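Side-chain contacts in CEP104 (Gallus gallus, PDB 5JO8), which is a centriolar protein whose helical TOG domain, the part modelled here, probably binds microtubules through tubulin, as TOG domains of other proteins do: residues A86-V91 with T128-E133; F157-A162 with L201-T206; S101-S106 with S148-V153. All coordinates share one frame; numbering follows the deposited sequence. Where two conformers were deposited one is given.

All three contacts join helices of one TOG domain, an all-helical array, and each is a packing contact between two of those helices. Contact 1 (A86-V91 with T128-E133) and contact 3 (S101-S106 with S148-V153) have centres about 18 Å apart, and their segments alternate along the chain. They touch where V91 CG1 packs 4.0 Å from S106 O. Contact 2 (F157-A162 with L201-T206) lies about 20 Å from contact 1, centre to centre, with the nearest atoms about 4 Å apart. It is about 19 Å from contact 3 by the same measure, and those two share helix 148-163: contact 3 uses its first turns, contact 2 its last.

Contact 1. Residues A86-V91 with T128-E133; sequences AAIFLV and TSHCVE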
# COMPACT_ATOMS: atom_id res chain seq x y z
N ALA A 86 17.10 6.97 5.72
CA ALA A 86 17.99 6.31 4.78
C ALA A 86 17.53 4.87 4.52
O ALA A 86 17.62 4.38 3.39
CB ALA A 86 19.42 6.34 5.30
N ALA A 87 17.07 4.20 5.56
CA ALA A 87 16.59 2.82 5.41
C ALA A 87 15.35 2.78 4.52
O ALA A 87 15.23 1.91 3.67
CB ALA A 87 16.29 2.21 6.78
N ILE A 88 14.44 3.74 4.71
CA ILE A 88 13.22 3.83 3.91
C ILE A 88 13.55 4.13 2.45
O ILE A 88 12.91 3.60 1.54
CB ILE A 88 12.19 4.81 4.54
CG1 ILE A 88 11.61 4.25 5.84
CG2 ILE A 88 11.08 5.17 3.55
CD1 ILE A 88 10.77 2.95 5.71
N PHE A 89 14.56 4.96 2.22
CA PHE A 89 15.05 5.21 0.87
C PHE A 89 15.41 3.88 0.18
O PHE A 89 15.03 3.64 -0.98
CB PHE A 89 16.27 6.16 0.90
CG PHE A 89 16.92 6.38 -0.44
CD1 PHE A 89 17.93 5.54 -0.88
CD2 PHE A 89 16.50 7.41 -1.27
CE1 PHE A 89 18.51 5.72 -2.13
CE2 PHE A 89 17.09 7.60 -2.52
CZ PHE A 89 18.09 6.75 -2.94
N LEU A 90 16.14 3.02 0.89
CA LEU A 90 16.54 1.73 0.33
C LEU A 90 15.35 0.78 0.20
O LEU A 90 15.26 0.04 -0.78
CB LEU A 90 17.67 1.10 1.15
CG LEU A 90 18.96 1.93 1.13
CD1 LEU A 90 20.00 1.31 2.05
CD2 LEU A 90 19.52 2.07 -0.28
N VAL A 91 14.44 0.81 1.17
CA VAL A 91 13.21 0.01 1.11
C VAL A 91 12.40 0.36 -0.13
O VAL A 91 11.90 -0.53 -0.82
CB VAL A 91 12.36 0.19 2.38
CG1 VAL A 91 10.96 -0.41 2.19
CG2 VAL A 91 13.04 -0.47 3.56
N THR A 128 6.36 7.26 11.46
CA THR A 128 5.55 6.14 10.98
C THR A 128 4.85 6.53 9.69
O THR A 128 4.81 5.75 8.73
CB THR A 128 4.48 5.77 12.00
OG1 THR A 128 5.09 5.67 13.29
CG2 THR A 128 3.82 4.43 11.64
N SER A 129 4.28 7.73 9.68
CA SER A 129 3.59 8.25 8.50
C SER A 129 4.51 8.31 7.30
O SER A 129 4.14 7.88 6.20
CB SER A 129 3.03 9.64 8.79
OG SER A 129 2.49 10.21 7.62
N HIS A 130 5.72 8.83 7.49
CA HIS A 130 6.72 8.87 6.44
C HIS A 130 6.97 7.46 5.87
O HIS A 130 7.03 7.28 4.65
CB HIS A 130 8.02 9.47 6.97
CG HIS A 130 9.15 9.43 6.00
ND1 HIS A 130 9.38 10.44 5.09
CD2 HIS A 130 10.12 8.50 5.79
CE1 HIS A 130 10.45 10.14 4.37
NE2 HIS A 130 10.91 8.97 4.77
N CYS A 131 7.11 6.47 6.75
CA CYS A 131 7.39 5.10 6.30
C CYS A 131 6.28 4.59 5.39
O CYS A 131 6.56 3.98 4.34
CB CYS A 131 7.52 4.13 7.47
SG CYS A 131 8.96 4.44 8.52
N VAL A 132 5.04 4.80 5.80
CA VAL A 132 3.89 4.33 5.03
C VAL A 132 3.77 5.11 3.72
O VAL A 132 3.62 4.52 2.65
CB VAL A 132 2.58 4.39 5.84
CG1 VAL A 132 1.40 3.93 4.98
CG2 VAL A 132 2.68 3.52 7.09
N GLU A 133 3.86 6.43 3.78
CA GLU A 133 3.66 7.24 2.58
C GLU A 133 4.72 6.97 1.51
O GLU A 133 4.43 7.03 0.32
CB GLU A 133 3.65 8.73 2.92
CG GLU A 133 2.48 9.18 3.78
CD GLU A 133 1.15 9.19 3.04
OE1 GLU A 133 1.14 8.97 1.81
OE2 GLU A 133 0.10 9.42 3.69
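I88 on helix 77-94 reaches C131 and H130 on helix 125-142, a helix-to-helix contact inside the HEAT-like array of paired helices that makes up a TOG domain. The backbones come close here, with I88 CA and C131 CA 6.4 Å apart. From I88 CB, which points toward the other helix, the side chain splits into two branches that meet different residues. CG1 lies beside the backbone N (chi1 -69°) and passes alongside the cysteine, 3.8 Å from C131 SG. The chain then turns at chi2, -65°, and carries CD1 to the end of this branch, where the methyl meets the same sulfur at 3.7 Å. CD1 also approaches C131 CB at 3.9 Å, so the cysteine presents both its sulfur and its methylene to the isoleucine tip. The other branch, CG2, stands anti to the backbone N and goes to the imidazole instead.

H130 comes in from the preceding position on its helix. Its ring is carried out toward helix 77-94, and the I88 and H130 side chains run past each other in opposite directions. The methyl comes obliquely to the imidazole, nearest its NE2 and CD2 atoms. No hydrogen bond crosses between the two segments; what holds this spot is apolar contact, with the cysteine serving as a hydrophobic residue.

The surroundings extend the packing. Helix 100-121 contributes L110, against I88, and I113, against C131, while L84, one turn before I88 on its own helix, touches both H130 and C131. I88 and C131 are therefore buried within a three-helix junction, whereas H130 keeps part of its surface accessible. On the imidazole side, the closest atoms are I88 CG2 and H130 NE2, 4.0 Å apart.

Contact 2. Residues F157-A162 with L201-T206; sequences FIQEMA and LKEMGT
E203 and M204, neighbours near the end of helix 187-204, are the residues that meet Q159 and A162 of helix 148-163 in this TOG domain. The helices stand well apart at this level, Q159 CA and E203 CA being 9.9 Å from each other, and long side chains bridge the gap.

E203 comes first. Its chain runs out extended from a CG anti to the backbone N (chi1 -165°), which brings the carboxylate up to the amide of Q159, itself at the end of an extended chain. The two chains cross at about a right angle, and their flat ends are turned 85° apart. E203 OE1 and Q159 OE1 lie 3.8 Å apart. Two oxygens approaching in this way make no hydrogen bond, so this is a loose polar contact at the outer side of the pair, where E203 is exposed.

M204 follows and points toward the other helix as well. A bend at chi3, 74°, sets its methyl against the backbone of the opposite helix: M204 CE lies 3.9 Å from A162 O. The contact is van der Waals and goes to the backbone carbonyl of buried A162, not to its methyl.

G205 then leaves the helix with positive phi, although its N still bonds L201 O at 2.8 Å, and T206 continues into the loop.

Around the contact, L200 of helix 187-204 touches both Q159 and A162, and K168 and S209, from loops, pack on M204. F157, I158 and M161 of segment 157-162 all pack on L139 of helix 125-142, while helix 100-121 adds L107 and L110 against F157 and I114 against M161.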
# COMPACT_ATOMS: atom_id res chain seq x y z
N PHE A 157 0.48 -8.05 2.37
CA PHE A 157 1.33 -7.16 3.16
C PHE A 157 0.62 -5.83 3.41
O PHE A 157 0.66 -5.31 4.53
CB PHE A 157 2.68 -6.90 2.50
CG PHE A 157 3.62 -6.10 3.37
CD1 PHE A 157 4.39 -6.73 4.33
CD2 PHE A 157 3.73 -4.73 3.21
CE1 PHE A 157 5.24 -5.99 5.15
CE2 PHE A 157 4.60 -4.00 4.03
CZ PHE A 157 5.35 -4.63 4.98
N ILE A 158 -0.02 -5.29 2.37
CA ILE A 158 -0.76 -4.03 2.53
C ILE A 158 -1.88 -4.20 3.55
O ILE A 158 -2.09 -3.34 4.40
CB ILE A 158 -1.27 -3.49 1.19
CG1 ILE A 158 -0.12 -2.99 0.32
CG2 ILE A 158 -2.27 -2.35 1.42
CD1 ILE A 158 -0.48 -2.84 -1.14
N GLN A 159 -2.60 -5.31 3.44
CA GLN A 159 -3.68 -5.63 4.36
C GLN A 159 -3.17 -5.67 5.81
O GLN A 159 -3.77 -5.07 6.71
CB GLN A 159 -4.32 -6.96 3.94
CG GLN A 159 -5.64 -7.30 4.61
CD GLN A 159 -6.10 -8.72 4.26
OE1 GLN A 159 -6.95 -9.29 4.94
NE2 GLN A 159 -5.52 -9.29 3.21
N GLU A 160 -2.03 -6.34 6.03
CA GLU A 160 -1.46 -6.47 7.37
C GLU A 160 -0.96 -5.11 7.87
O GLU A 160 -1.19 -4.76 9.03
CB GLU A 160 -0.32 -7.51 7.39
CG GLU A 160 -0.79 -8.95 7.14
CD GLU A 160 0.31 -9.97 7.31
OE1 GLU A 160 0.56 -10.73 6.34
OE2 GLU A 160 0.92 -10.03 8.40
N MET A 161 -0.31 -4.35 6.99
CA MET A 161 0.20 -3.04 7.38
C MET A 161 -0.92 -2.10 7.81
O MET A 161 -0.77 -1.34 8.76
CB MET A 161 1.04 -2.42 6.26
CG MET A 161 1.61 -1.04 6.63
SD MET A 161 2.86 -0.48 5.46
CE MET A 161 1.90 -0.32 3.95
N ALA A 162 -2.06 -2.17 7.12
CA ALA A 162 -3.21 -1.33 7.45
C ALA A 162 -3.73 -1.57 8.87
O ALA A 162 -4.28 -0.65 9.51
CB ALA A 162 -4.34 -1.56 6.44
N LEU A 201 -12.48 -2.92 4.03
CA LEU A 201 -13.73 -2.31 4.45
C LEU A 201 -14.53 -3.26 5.35
O LEU A 201 -15.03 -2.85 6.40
CB LEU A 201 -14.56 -1.90 3.23
CG LEU A 201 -15.87 -1.17 3.48
CD1 LEU A 201 -15.64 0.04 4.38
CD2 LEU A 201 -16.47 -0.76 2.15
N LYS A 202 -14.63 -4.52 4.95
CA LYS A 202 -15.33 -5.51 5.77
C LYS A 202 -14.73 -5.59 7.16
O LYS A 202 -15.44 -5.57 8.16
CB LYS A 202 -15.24 -6.90 5.13
CG LYS A 202 -16.07 -7.10 3.89
CD LYS A 202 -15.95 -8.55 3.45
CE LYS A 202 -16.50 -8.75 2.06
NZ LYS A 202 -16.32 -10.16 1.62
N GLU A 203 -13.40 -5.69 7.21
CA GLU A 203 -12.67 -5.87 8.45
C GLU A 203 -12.66 -4.62 9.35
O GLU A 203 -12.74 -4.73 10.57
CB GLU A 203 -11.23 -6.28 8.14
CG GLU A 203 -10.48 -6.83 9.33
CD GLU A 203 -9.23 -7.56 8.92
OE1 GLU A 203 -9.07 -7.85 7.71
OE2 GLU A 203 -8.39 -7.86 9.80
N MET A 204 -12.56 -3.44 8.74
CA MET A 204 -12.32 -2.22 9.51
C MET A 204 -13.55 -1.35 9.72
O MET A 204 -13.62 -0.59 10.68
CB MET A 204 -11.22 -1.39 8.84
CG MET A 204 -9.95 -2.17 8.53
SD MET A 204 -8.67 -1.14 7.79
CE MET A 204 -8.14 -0.21 9.23
N GLY A 205 -14.51 -1.45 8.81
CA GLY A 205 -15.71 -0.63 8.87
C GLY A 205 -15.44 0.83 8.56
O GLY A 205 -14.38 1.17 8.02
N THR A 206 -16.38 1.69 8.94
CA THR A 206 -16.30 3.11 8.57
C THR A 206 -16.22 4.08 9.75
O THR A 206 -16.40 5.29 9.58
CB THR A 206 -17.48 3.50 7.67
OG1 THR A 206 -18.71 3.09 8.29
CG2 THR A 206 -17.35 2.84 6.32

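Contact 3. Residues S101-S106 with S148-V153; sequences SVFQAS and SRLRIV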
# COMPACT_ATOMS: atom_id res chain seq x y z
N SER A 101 13.47 -12.87 -2.96
CA SER A 101 14.24 -12.80 -1.72
C SER A 101 14.58 -11.35 -1.39
O SER A 101 14.58 -10.95 -0.22
CB SER A 101 15.51 -13.65 -1.77
OG SER A 101 16.43 -13.14 -2.71
N VAL A 102 14.85 -10.55 -2.42
CA VAL A 102 15.17 -9.13 -2.20
C VAL A 102 13.91 -8.38 -1.77
O VAL A 102 13.94 -7.58 -0.82
CB VAL A 102 15.79 -8.48 -3.44
CG1 VAL A 102 16.13 -7.02 -3.17
CG2 VAL A 102 17.03 -9.25 -3.87
N PHE A 103 12.81 -8.61 -2.47
CA PHE A 103 11.53 -8.00 -2.13
C PHE A 103 11.14 -8.35 -0.68
O PHE A 103 10.74 -7.47 0.09
CB PHE A 103 10.45 -8.48 -3.12
CG PHE A 103 9.08 -7.92 -2.87
CD1 PHE A 103 8.80 -6.59 -3.12
CD2 PHE A 103 8.06 -8.75 -2.41
CE1 PHE A 103 7.53 -6.08 -2.89
CE2 PHE A 103 6.79 -8.24 -2.18
CZ PHE A 103 6.52 -6.91 -2.43
N GLN A 104 11.28 -9.62 -0.31
CA GLN A 104 10.94 -10.06 1.03
C GLN A 104 11.82 -9.40 2.09
O GLN A 104 11.35 -9.06 3.18
CB GLN A 104 11.00 -11.58 1.15
CG GLN A 104 9.87 -12.30 0.41
CD GLN A 104 8.51 -12.04 1.02
OE1 GLN A 104 8.39 -11.80 2.22
NE2 GLN A 104 7.48 -12.07 0.19
N ALA A 105 13.11 -9.23 1.79
CA ALA A 105 13.99 -8.57 2.75
C ALA A 105 13.53 -7.13 2.93
O ALA A 105 13.58 -6.61 4.05
CB ALA A 105 15.44 -8.63 2.29
N SER A 106 13.03 -6.51 1.86
CA SER A 106 12.57 -5.12 1.99
C SER A 106 11.32 -5.05 2.87
O SER A 106 11.17 -4.11 3.66
CB SER A 106 12.33 -4.48 0.62
OG SER A 106 11.06 -4.83 0.09
N SER A 148 0.27 -14.07 -10.14
CA SER A 148 -0.66 -14.10 -9.02
C SER A 148 0.04 -14.22 -7.67
O SER A 148 -0.39 -13.59 -6.70
CB SER A 148 -1.66 -15.25 -9.18
OG SER A 148 -1.00 -16.50 -9.18
N ARG A 149 1.12 -14.99 -7.61
CA ARG A 149 1.84 -15.19 -6.37
C ARG A 149 2.24 -13.85 -5.77
O ARG A 149 2.02 -13.60 -4.58
CB ARG A 149 3.10 -16.03 -6.60
CG ARG A 149 3.79 -16.45 -5.31
CD ARG A 149 5.25 -16.83 -5.55
NE ARG A 149 5.98 -15.73 -6.17
CZ ARG A 149 6.51 -14.71 -5.51
NH1 ARG A 149 7.15 -13.76 -6.17
NH2 ARG A 149 6.41 -14.65 -4.18
N LEU A 150 2.81 -12.99 -6.60
CA LEU A 150 3.35 -11.72 -6.11
C LEU A 150 2.21 -10.75 -5.81
O LEU A 150 2.29 -9.99 -4.84
CB LEU A 150 4.35 -11.12 -7.10
CG LEU A 150 5.31 -10.02 -6.61
CD1 LEU A 150 4.80 -8.65 -6.94
CD2 LEU A 150 5.58 -10.13 -5.11
N ARG A 151 1.15 -10.75 -6.62
CA ARG A 151 0.00 -9.88 -6.37
C ARG A 151 -0.57 -10.16 -4.99
O ARG A 151 -0.95 -9.24 -4.26
CB ARG A 151 -1.10 -10.10 -7.41
CG ARG A 151 -0.73 -9.68 -8.80
CD ARG A 151 -1.97 -9.53 -9.67
NE ARG A 151 -2.75 -10.77 -9.81
CZ ARG A 151 -2.53 -11.69 -10.74
NH1 ARG A 151 -1.55 -11.53 -11.61
NH2 ARG A 151 -3.30 -12.78 -10.80
N ILE A 152 -0.62 -11.43 -4.64
CA ILE A 152 -1.17 -11.86 -3.37
C ILE A 152 -0.25 -11.47 -2.23
O ILE A 152 -0.70 -10.97 -1.21
CB ILE A 152 -1.46 -13.37 -3.37
CG1 ILE A 152 -2.60 -13.69 -4.35
CG2 ILE A 152 -1.80 -13.85 -1.96
CD1 ILE A 152 -2.70 -15.17 -4.69
N VAL A 153 1.05 -11.70 -2.40
CA VAL A 153 2.04 -11.33 -1.39
C VAL A 153 1.92 -9.86 -1.08
O VAL A 153 1.82 -9.46 0.08
CB VAL A 153 3.46 -11.70 -1.82
CG1 VAL A 153 4.48 -11.03 -0.90
CG2 VAL A 153 3.64 -13.20 -1.79
O HOH W 1 7.79 -12.35 -2.62
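The F103 ring meets V153 at its edge and L150 obliquely. V153 CG1 lies in the ring plane, 3.8 Å from F103 CE2. L150 CD2 approaches the same ring atom at 3.7 Å and also touches CD2 of the ring, so both aliphatic residues gather at one corner of the phenyl group. With CG anti to the backbone N, chi1 180°, the phenyl is extended straight toward helix 148-163 and bridges two helices whose CA atoms at F103 and L150 are 9.8 Å apart. R142, outside the two segments, makes a cation-pi contact with this ring.

The second flat group from helix 100-121 is the amide of Q104. Its chain bends at chi2, -67°, and the side chain meets V153 from the opposite direction, bringing Q104 NE2 to 3.4 Å from V153 CG1. V153 CG1 is thus shared between the aromatic edge and the amide nitrogen. The amide finds a polar partner as well: Q104 NE2 donates to a water at 2.8 Å. The same water accepts from R149 NH2 at 3.1 Å, lying in the plane of the guanidinium at its edge. Direct contact across the segments is apolar at F103, and this single water links their polar side chains.

One bond within the first segment fastens a side chain to its own helix: S106 OG donates to F103 O at 2.7 Å.

In this TOG domain the two segments run almost exactly parallel, at 4°, with axes 12.7 Å apart, a wide spacing that the side chains span. Helix 54-69 covers another side of segment 101-106, touching S101 through W54 and E58 and V102 through R57 and L61. Beyond segment 148-153 lies helix 187-204, whose H188 and S192 meet R151.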